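Long-range contacts in probable glutamine-binding lipoprotein GlnH (GLNBP) (Mycobacterium tuberculosis, PDB 6H20), which binds asparagine and glutamate, and probably aspartate, as a family 3 solute-binding lipoprotein linked to transport and to protein kinase G signalling: residues Cys25-Pro33 / Ala279-Asp287; Thr75-Glu84 / Thr262-Leu271. One frame throughout, in Å; residues are numbered along the deposited sequence.

Contact 1 (Cys25-Pro33 / Ala279-Asp287); sequences CDPTASLRP and APPTPRYVD
Arg32 takes hold of the chain terminus at Asp287 with two nitrogens, presented side-on. NE gives a hydrogen bond to OXT of Asp287, part of a salt bridge to the C-terminal carboxylate, with the two atoms 2.9 Å apart and an N-H...O angle of 166°. NH2 of Arg32 reaches Asp287 O at 2.8 Å, in the carbonyl plane and on a lone pair. Both oxygens lie close to the guanidinium plane, and the Arg32 chain, bent at chi3 (-66°), turns the group's edge to the carboxylate while part of one face lies against Tyr285. The Asp287 side chain serves the same residue from its backbone side: Arg32 N donates to the syn lone pair of Asp287 OD1 at 2.8 Å, and OD2 is taken by Arg248 in a salt bridge.

Backbone bonds carry the middle. Ser30 N donates to Arg284 O, and Val286 N returns a bond to Ser30 O at 2.8 Å, with an N-H...O angle of 163°; one water joins Thr28 O to Arg284 N. This is a minimal parallel pairing of strands 29-30 and 284-285, short and weakly bonded, lying apart from the main sheet of the solute-binding fold.

Apolar contacts fill in around it. The Ala29 methyl meets CG1 of Val286 at 3.4 Å, tighter than usual for two carbons, while CG2 of the same valine packs on Leu31 CD2. Tyr285 CE1 rests 3.7 Å from Pro33 CD, the two side chains crossing at about a right angle; its hydroxyl end is hydrogen-bonded to Glu255 of helix 244-259. Arg284 runs back alongside Ala29, its CD 3.5 Å from the alanine CB, toward the carboxylate of Asp26.

Contact 2 (Thr75-Glu84 / Thr262-Leu271); sequences TGFDVDIAGE and TWNTLYRKWL
Asp80 OD2 receives two donors from the end of helix 262-270, Lys269 NZ and Trp270 NE1, each at 2.8 Å. They come from opposite faces of the carboxylate plane: the ammonium lies on the syn side, 30° out of the plane, as a salt bridge, while the indole N-H points almost straight at the oxygen (174°) from above. Beside it, with CG anti to the backbone N, Phe77 inserts its ring as a knob among Trp263, Leu266, Tyr267 and Trp270. Its edge is turned to the face of the five-membered ring of Trp263 in an offset edge-to-face pair, planes at 87°, and Leu271 CD1 covers part of one Phe77 face, 4.2 Å from the centroid.

Helices 77-84 and 262-270 of this family 3 solute-binding fold run nearly antiparallel, axes 10.3 Å apart, so the start of one meets the end of the other. There the indole of Trp270 lies over the N-cap backbone, with Gly76 CA 3.5 Å from the centroid of its six-membered ring, a CH-pi contact. Leu266 sets CD2 against Asp80 CB and CD1 against Ile81 CD1.

At the far end a water bridges Glu84 OE1 and Thr262 OG1, which is also hydrogen-bonded to Asp260 OD1. Arg256 and Arg87 hold the Glu84 carboxylate by salt bridges. Leu139 of strand 139-148 packs against Phe77, Trp263, Tyr267 and Leu271.

Overall arrangement
From the N terminus, the chain passes through Cys25, tied by a disulfide to Cys126, and lays down strand 29-30, the first half of contact 1. Helix 77-90 follows with the first half of contact 2. The chain then builds the strands and helices around the asparagine site before helix 262-270 returns to close contact 2. The proline-rich tail leaves that helix and runs through strand 284-285 to its end at Asp287, closing contact 1. The smaller loop thus lies wholly within the larger. Their centres are 20 Å apart, yet they touch: Pro280 and Pro281 pack on the Trp263 indole, and helix 244-259 touches side chains of both contacts.

Contact 1 (Cys25-Pro33 / Ala279-Asp287)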
loop_
_atom_site.group_PDB
_atom_site.type_symbol
_atom_site.label_atom_id
_atom_site.label_comp_id
_atom_site.label_asym_id
_atom_site.label_seq_id
_atom_site.Cartn_x
_atom_site.Cartn_y
_atom_site.Cartn_z
ATOM N N CYS A 25 -13.978 -14.196 4.366
ATOM C CA CYS A 25 -12.821 -14.757 5.046
ATOM C C CYS A 25 -12.361 -13.945 6.250
ATOM O O CYS A 25 -11.445 -14.390 6.951
ATOM C CB CYS A 25 -11.663 -14.949 4.056
ATOM S SG CYS A 25 -10.643 -13.480 3.770
ATOM N N ASP A 26 -12.978 -12.784 6.523
ATOM C CA ASP A 26 -12.533 -11.878 7.582
ATOM C C ASP A 26 -11.050 -11.582 7.386
ATOM O O ASP A 26 -10.211 -12.011 8.190
ATOM C CB ASP A 26 -12.786 -12.485 8.964
ATOM C CG ASP A 26 -12.525 -11.504 10.092
ATOM O OD1 ASP A 26 -12.358 -10.297 9.821
ATOM O OD2 ASP A 26 -12.479 -11.949 11.257
ATOM N N PRO A 27 -10.694 -10.835 6.339
ATOM C CA PRO A 27 -9.298 -10.845 5.887
ATOM C C PRO A 27 -8.316 -10.239 6.869
ATOM O O PRO A 27 -7.153 -10.662 6.883
ATOM C CB PRO A 27 -9.351 -10.061 4.565
ATOM C CG PRO A 27 -10.524 -9.149 4.739
ATOM C CD PRO A 27 -11.532 -9.925 5.537
ATOM N N THR A 28 -8.730 -9.272 7.698
ATOM C CA THR A 28 -7.746 -8.537 8.487
ATOM C C THR A 28 -7.303 -9.254 9.757
ATOM O O THR A 28 -6.380 -8.768 10.416
ATOM C CB THR A 28 -8.252 -7.141 8.849
ATOM O OG1 THR A 28 -9.419 -7.251 9.668
ATOM C CG2 THR A 28 -8.575 -6.333 7.585
ATOM N N ALA A 29 -7.920 -10.377 10.122
ATOM C CA ALA A 29 -7.477 -11.121 11.293
ATOM C C ALA A 29 -6.205 -11.896 10.971
ATOM O O ALA A 29 -6.113 -12.561 9.933
ATOM C CB ALA A 29 -8.568 -12.093 11.735
ATOM N N SER A 30 -5.222 -11.816 11.872
ATOM C CA SER A 30 -3.909 -12.406 11.625
ATOM C C SER A 30 -3.470 -13.240 12.830
ATOM O O SER A 30 -4.284 -13.524 13.709
ATOM C CB SER A 30 -2.904 -11.294 11.280
ATOM O OG SER A 30 -1.629 -11.793 10.903
ATOM N N LEU A 31 -2.193 -13.624 12.893
ATOM C CA LEU A 31 -1.733 -14.582 13.899
ATOM C C LEU A 31 -1.148 -13.883 15.121
ATOM O O LEU A 31 -0.363 -12.939 15.003
ATOM C CB LEU A 31 -0.670 -15.494 13.289
ATOM C CG LEU A 31 -1.174 -16.415 12.182
ATOM C CD1 LEU A 31 -0.018 -17.209 11.602
ATOM C CD2 LEU A 31 -2.261 -17.339 12.716
ATOM N N ARG A 32 -1.489 -14.392 16.296
ATOM C CA ARG A 32 -1.033 -13.784 17.532
ATOM C C ARG A 32 0.494 -13.822 17.607
ATOM O O ARG A 32 1.116 -14.800 17.185
ATOM C CB ARG A 32 -1.635 -14.581 18.691
ATOM C CG ARG A 32 -1.436 -13.986 20.045
ATOM C CD ARG A 32 -2.290 -14.763 21.059
ATOM N NE ARG A 32 -3.716 -14.578 20.804
ATOM C CZ ARG A 32 -4.417 -13.530 21.232
ATOM N NH1 ARG A 32 -3.824 -12.579 21.941
ATOM N NH2 ARG A 32 -5.709 -13.434 20.954
ATOM N N PRO A 33 1.132 -12.776 18.121
ATOM C CA PRO A 33 2.592 -12.796 18.272
ATOM C C PRO A 33 3.046 -13.876 19.246
ATOM O O PRO A 33 2.270 -14.401 20.045
ATOM C CB PRO A 33 2.907 -11.408 18.832
ATOM C CG PRO A 33 1.695 -10.575 18.471
ATOM C CD PRO A 33 0.538 -11.489 18.533
ATOM N N ALA A 279 -5.973 7.076 16.316
ATOM C CA ALA A 279 -5.385 5.951 17.014
ATOM C C ALA A 279 -4.870 4.962 15.971
ATOM O O ALA A 279 -5.412 4.887 14.864
ATOM C CB ALA A 279 -6.437 5.256 17.871
ATOM N N PRO A 280 -3.818 4.207 16.280
ATOM C CA PRO A 280 -3.383 3.169 15.348
ATOM C C PRO A 280 -4.500 2.177 15.129
ATOM O O PRO A 280 -5.358 1.969 16.011
ATOM C CB PRO A 280 -2.193 2.518 16.073
ATOM C CG PRO A 280 -1.801 3.444 17.150
ATOM C CD PRO A 280 -3.010 4.248 17.508
ATOM N N PRO A 281 -4.539 1.530 13.967
ATOM C CA PRO A 281 -5.564 0.506 13.730
ATOM C C PRO A 281 -5.476 -0.578 14.793
ATOM O O PRO A 281 -4.387 -0.987 15.193
ATOM C CB PRO A 281 -5.215 -0.046 12.343
ATOM C CG PRO A 281 -4.261 0.906 11.753
ATOM C CD PRO A 281 -3.581 1.642 12.853
ATOM N N THR A 282 -6.633 -1.018 15.269
ATOM C CA THR A 282 -6.653 -2.054 16.297
ATOM C C THR A 282 -6.394 -3.414 15.656
ATOM O O THR A 282 -7.067 -3.771 14.684
ATOM C CB THR A 282 -8.010 -2.058 17.000
ATOM O OG1 THR A 282 -8.192 -0.808 17.683
ATOM C CG2 THR A 282 -8.091 -3.191 18.007
ATOM N N PRO A 283 -5.422 -4.183 16.147
ATOM C CA PRO A 283 -5.144 -5.490 15.543
ATOM C C PRO A 283 -6.248 -6.484 15.854
ATOM O O PRO A 283 -6.882 -6.442 16.914
ATOM C CB PRO A 283 -3.831 -5.913 16.211
ATOM C CG PRO A 283 -3.870 -5.226 17.556
ATOM C CD PRO A 283 -4.513 -3.884 17.268
ATOM N N ARG A 284 -6.477 -7.383 14.905
ATOM C CA ARG A 284 -7.427 -8.475 15.057
ATOM C C ARG A 284 -6.679 -9.789 14.868
ATOM O O ARG A 284 -5.877 -9.920 13.936
ATOM C CB ARG A 284 -8.549 -8.342 14.027
ATOM C CG ARG A 284 -9.533 -9.491 14.024
ATOM C CD ARG A 284 -10.465 -9.424 12.823
ATOM N NE ARG A 284 -11.846 -9.149 13.205
ATOM C CZ ARG A 284 -12.728 -10.087 13.538
ATOM N NH1 ARG A 284 -12.373 -11.366 13.543
ATOM N NH2 ARG A 284 -13.966 -9.748 13.870
ATOM N N TYR A 285 -6.941 -10.758 15.748
ATOM C CA TYR A 285 -6.244 -12.039 15.734
ATOM C C TYR A 285 -7.226 -13.190 15.548
ATOM O O TYR A 285 -8.301 -13.200 16.152
ATOM C CB TYR A 285 -5.459 -12.235 17.042
ATOM C CG TYR A 285 -4.360 -11.212 17.213
ATOM C CD1 TYR A 285 -3.278 -11.188 16.340
ATOM C CD2 TYR A 285 -4.411 -10.261 18.230
ATOM C CE1 TYR A 285 -2.271 -10.242 16.475
ATOM C CE2 TYR A 285 -3.402 -9.311 18.381
ATOM C CZ TYR A 285 -2.336 -9.311 17.495
ATOM O OH TYR A 285 -1.331 -8.381 17.629
ATOM N N VAL A 286 -6.834 -14.170 14.724
ATOM C CA VAL A 286 -7.643 -15.375 14.534
ATOM C C VAL A 286 -7.534 -16.295 15.734
ATOM O O VAL A 286 -8.443 -17.092 15.998
ATOM C CB VAL A 286 -7.219 -16.129 13.260
ATOM C CG1 VAL A 286 -7.290 -15.237 12.063
ATOM C CG2 VAL A 286 -5.812 -16.678 13.405
ATOM N N ASP A 287 -6.417 -16.234 16.448
ATOM C CA ASP A 287 -6.113 -17.177 17.505
ATOM C C ASP A 287 -5.776 -16.441 18.787
ATOM O O ASP A 287 -6.285 -15.344 19.027
ATOM C CB ASP A 287 -4.953 -18.088 17.093
ATOM C CG ASP A 287 -3.670 -17.327 16.808
ATOM O OD1 ASP A 287 -3.732 -16.108 16.539
ATOM O OD2 ASP A 287 -2.598 -17.968 16.844
ATOM O OXT ASP A 287 -5.003 -16.939 19.607
HETATM O O HOH W 1 -5.578 -6.690 12.008
#

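Contact 2 (Thr75-Glu84 / Thr262-Leu271)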
loop_
_atom_site.group_PDB
_atom_site.type_symbol
_atom_site.label_atom_id
_atom_site.label_comp_id
_atom_site.label_asym_id
_atom_site.label_seq_id
_atom_site.Cartn_x
_atom_site.Cartn_y
_atom_site.Cartn_z
ATOM N N THR A 75 12.907 6.344 1.276
ATOM C CA THR A 75 12.303 6.760 2.529
ATOM C C THR A 75 10.791 6.769 2.368
ATOM O O THR A 75 10.256 6.530 1.279
ATOM C CB THR A 75 12.874 8.111 2.981
ATOM O OG1 THR A 75 12.498 8.368 4.342
ATOM C CG2 THR A 75 12.392 9.242 2.079
ATOM N N GLY A 76 10.103 7.051 3.466
ATOM C CA GLY A 76 8.655 7.056 3.490
ATOM C C GLY A 76 8.112 6.244 4.652
ATOM O O GLY A 76 8.837 5.550 5.364
ATOM N N PHE A 77 6.784 6.333 4.811
ATOM C CA PHE A 77 6.096 5.620 5.896
ATOM C C PHE A 77 6.326 4.114 5.818
ATOM O O PHE A 77 6.600 3.467 6.838
ATOM C CB PHE A 77 4.599 5.943 5.838
ATOM C CG PHE A 77 3.796 5.408 6.997
ATOM C CD1 PHE A 77 3.186 4.174 6.909
ATOM C CD2 PHE A 77 3.626 6.164 8.148
ATOM C CE1 PHE A 77 2.428 3.682 7.961
ATOM C CE2 PHE A 77 2.871 5.671 9.213
ATOM C CZ PHE A 77 2.275 4.421 9.099
ATOM N N ASP A 78 6.197 3.528 4.618
ATOM C CA ASP A 78 6.383 2.084 4.472
ATOM C C ASP A 78 7.834 1.680 4.724
ATOM O O ASP A 78 8.093 0.635 5.340
ATOM C CB ASP A 78 5.943 1.622 3.083
ATOM C CG ASP A 78 4.445 1.386 2.975
ATOM O OD1 ASP A 78 3.767 1.205 4.011
ATOM O OD2 ASP A 78 3.967 1.322 1.823
ATOM N N VAL A 79 8.790 2.485 4.251
ATOM C CA VAL A 79 10.199 2.231 4.547
ATOM C C VAL A 79 10.426 2.198 6.054
ATOM O O VAL A 79 11.132 1.322 6.581
ATOM C CB VAL A 79 11.064 3.309 3.869
ATOM C CG1 VAL A 79 12.518 3.131 4.259
ATOM C CG2 VAL A 79 10.881 3.237 2.367
ATOM N N ASP A 80 9.819 3.145 6.769
ATOM C CA ASP A 80 10.015 3.233 8.212
ATOM C C ASP A 80 9.349 2.073 8.938
ATOM O O ASP A 80 9.915 1.553 9.906
ATOM C CB ASP A 80 9.535 4.594 8.723
ATOM C CG ASP A 80 10.492 5.720 8.361
ATOM O OD1 ASP A 80 11.646 5.444 7.960
ATOM O OD2 ASP A 80 10.077 6.893 8.476
ATOM N N ILE A 81 8.163 1.649 8.480
ATOM C CA ILE A 81 7.520 0.457 9.047
ATOM C C ILE A 81 8.439 -0.750 8.898
ATOM O O ILE A 81 8.686 -1.495 9.859
ATOM C CB ILE A 81 6.147 0.207 8.391
ATOM C CG1 ILE A 81 5.140 1.289 8.790
ATOM C CG2 ILE A 81 5.644 -1.188 8.768
ATOM C CD1 ILE A 81 4.702 1.243 10.261
ATOM N N ALA A 82 8.990 -0.938 7.691
ATOM C CA ALA A 82 9.910 -2.051 7.458
ATOM C C ALA A 82 11.130 -1.944 8.353
ATOM O O ALA A 82 11.621 -2.955 8.868
ATOM C CB ALA A 82 10.334 -2.102 5.981
ATOM N N GLY A 83 11.621 -0.722 8.571
ATOM C CA GLY A 83 12.781 -0.543 9.424
ATOM C C GLY A 83 12.525 -0.930 10.866
ATOM O O GLY A 83 13.452 -1.334 11.569
ATOM N N GLU A 84 11.276 -0.798 11.328
ATOM C CA GLU A 84 10.959 -1.227 12.690
ATOM C C GLU A 84 10.996 -2.747 12.823
ATOM O O GLU A 84 11.417 -3.270 13.865
ATOM C CB GLU A 84 9.610 -0.659 13.125
ATOM C CG GLU A 84 9.604 0.859 13.270
ATOM C CD GLU A 84 10.655 1.370 14.229
ATOM O OE1 GLU A 84 10.868 0.716 15.281
ATOM O OE2 GLU A 84 11.280 2.414 13.935
ATOM N N THR A 262 5.881 4.832 18.544
ATOM C CA THR A 262 6.555 4.885 17.246
ATOM C C THR A 262 5.565 5.079 16.106
ATOM O O THR A 262 5.819 5.867 15.187
ATOM C CB THR A 262 7.368 3.608 17.018
ATOM O OG1 THR A 262 8.374 3.492 18.029
ATOM C CG2 THR A 262 8.052 3.653 15.659
ATOM N N TRP A 263 4.431 4.381 16.148
ATOM C CA TRP A 263 3.436 4.545 15.091
ATOM C C TRP A 263 2.970 5.993 15.014
ATOM O O TRP A 263 2.904 6.582 13.927
ATOM C CB TRP A 263 2.261 3.597 15.330
ATOM C CG TRP A 263 1.338 3.483 14.166
ATOM C CD1 TRP A 263 1.369 2.525 13.201
ATOM C CD2 TRP A 263 0.248 4.357 13.836
ATOM N NE1 TRP A 263 0.367 2.737 12.287
ATOM C CE2 TRP A 263 -0.340 3.851 12.651
ATOM C CE3 TRP A 263 -0.299 5.501 14.428
ATOM C CZ2 TRP A 263 -1.437 4.456 12.044
ATOM C CZ3 TRP A 263 -1.396 6.103 13.815
ATOM C CH2 TRP A 263 -1.949 5.572 12.637
ATOM N N ASN A 264 2.664 6.592 16.167
ATOM C CA ASN A 264 2.246 7.993 16.179
ATOM C C ASN A 264 3.320 8.896 15.579
ATOM O O ASN A 264 3.019 9.820 14.807
ATOM C CB ASN A 264 1.945 8.412 17.617
ATOM C CG ASN A 264 1.476 9.842 17.716
ATOM O OD1 ASN A 264 0.318 10.150 17.423
ATOM N ND2 ASN A 264 2.379 10.731 18.112
ATOM N N THR A 265 4.581 8.641 15.926
ATOM C CA THR A 265 5.683 9.438 15.402
ATOM C C THR A 265 5.775 9.313 13.886
ATOM O O THR A 265 5.972 10.313 13.180
ATOM C CB THR A 265 6.982 8.995 16.079
ATOM O OG1 THR A 265 6.936 9.349 17.471
ATOM C CG2 THR A 265 8.198 9.634 15.428
ATOM N N LEU A 266 5.600 8.096 13.365
ATOM C CA LEU A 266 5.677 7.888 11.924
ATOM C C LEU A 266 4.511 8.539 11.196
ATOM O O LEU A 266 4.697 9.091 10.104
ATOM C CB LEU A 266 5.748 6.393 11.609
ATOM C CG LEU A 266 7.018 5.696 12.094
ATOM C CD1 LEU A 266 6.972 4.223 11.703
ATOM C CD2 LEU A 266 8.263 6.369 11.528
ATOM N N TYR A 267 3.302 8.471 11.762
ATOM C CA TYR A 267 2.171 9.169 11.157
ATOM C C TYR A 267 2.432 10.665 11.102
ATOM O O TYR A 267 2.203 11.309 10.072
ATOM C CB TYR A 267 0.880 8.895 11.941
ATOM C CG TYR A 267 -0.381 9.258 11.166
ATOM C CD1 TYR A 267 -0.851 10.572 11.110
ATOM C CD2 TYR A 267 -1.086 8.286 10.479
ATOM C CE1 TYR A 267 -2.002 10.895 10.386
ATOM C CE2 TYR A 267 -2.225 8.593 9.762
ATOM C CZ TYR A 267 -2.678 9.889 9.716
ATOM O OH TYR A 267 -3.819 10.159 8.989
ATOM N N ARG A 268 2.902 11.239 12.208
ATOM C CA ARG A 268 3.176 12.671 12.220
ATOM C C ARG A 268 4.311 13.028 11.267
ATOM O O ARG A 268 4.319 14.118 10.688
ATOM C CB ARG A 268 3.460 13.135 13.649
ATOM C CG ARG A 268 2.246 13.027 14.570
ATOM C CD ARG A 268 2.471 13.674 15.943
ATOM N NE ARG A 268 3.778 13.352 16.508
ATOM C CZ ARG A 268 4.837 14.153 16.446
ATOM N NH1 ARG A 268 4.740 15.332 15.843
ATOM N NH2 ARG A 268 5.991 13.774 16.980
ATOM N N LYS A 269 5.261 12.114 11.066
ATOM C CA LYS A 269 6.379 12.389 10.171
ATOM C C LYS A 269 5.926 12.456 8.718
ATOM O O LYS A 269 6.411 13.297 7.950
ATOM C CB LYS A 269 7.438 11.301 10.359
ATOM C CG LYS A 269 8.673 11.394 9.481
ATOM C CD LYS A 269 9.666 10.312 9.903
ATOM C CE LYS A 269 10.873 10.225 8.985
ATOM N NZ LYS A 269 11.653 8.988 9.307
ATOM N N TRP A 270 4.963 11.619 8.330
ATOM C CA TRP A 270 4.649 11.398 6.924
ATOM C C TRP A 270 3.258 11.836 6.490
ATOM O O TRP A 270 3.089 12.200 5.323
ATOM C CB TRP A 270 4.827 9.906 6.572
ATOM C CG TRP A 270 6.265 9.487 6.620
ATOM C CD1 TRP A 270 6.849 8.613 7.508
ATOM C CD2 TRP A 270 7.317 9.963 5.779
ATOM N NE1 TRP A 270 8.195 8.504 7.247
ATOM C CE2 TRP A 270 8.506 9.320 6.188
ATOM C CE3 TRP A 270 7.366 10.855 4.696
ATOM C CZ2 TRP A 270 9.731 9.556 5.569
ATOM C CZ3 TRP A 270 8.584 11.089 4.086
ATOM C CH2 TRP A 270 9.750 10.433 4.515
ATOM N N LEU A 271 2.255 11.792 7.366
ATOM C CA LEU A 271 0.866 11.760 6.921
ATOM C C LEU A 271 0.005 12.888 7.475
ATOM O O LEU A 271 -1.226 12.819 7.357
ATOM C CB LEU A 271 0.233 10.406 7.268
ATOM C CG LEU A 271 0.940 9.193 6.652
ATOM C CD1 LEU A 271 0.192 7.898 6.988
ATOM C CD2 LEU A 271 1.118 9.343 5.148
HETATM O O HOH W 2 10.926 2.451 17.457
#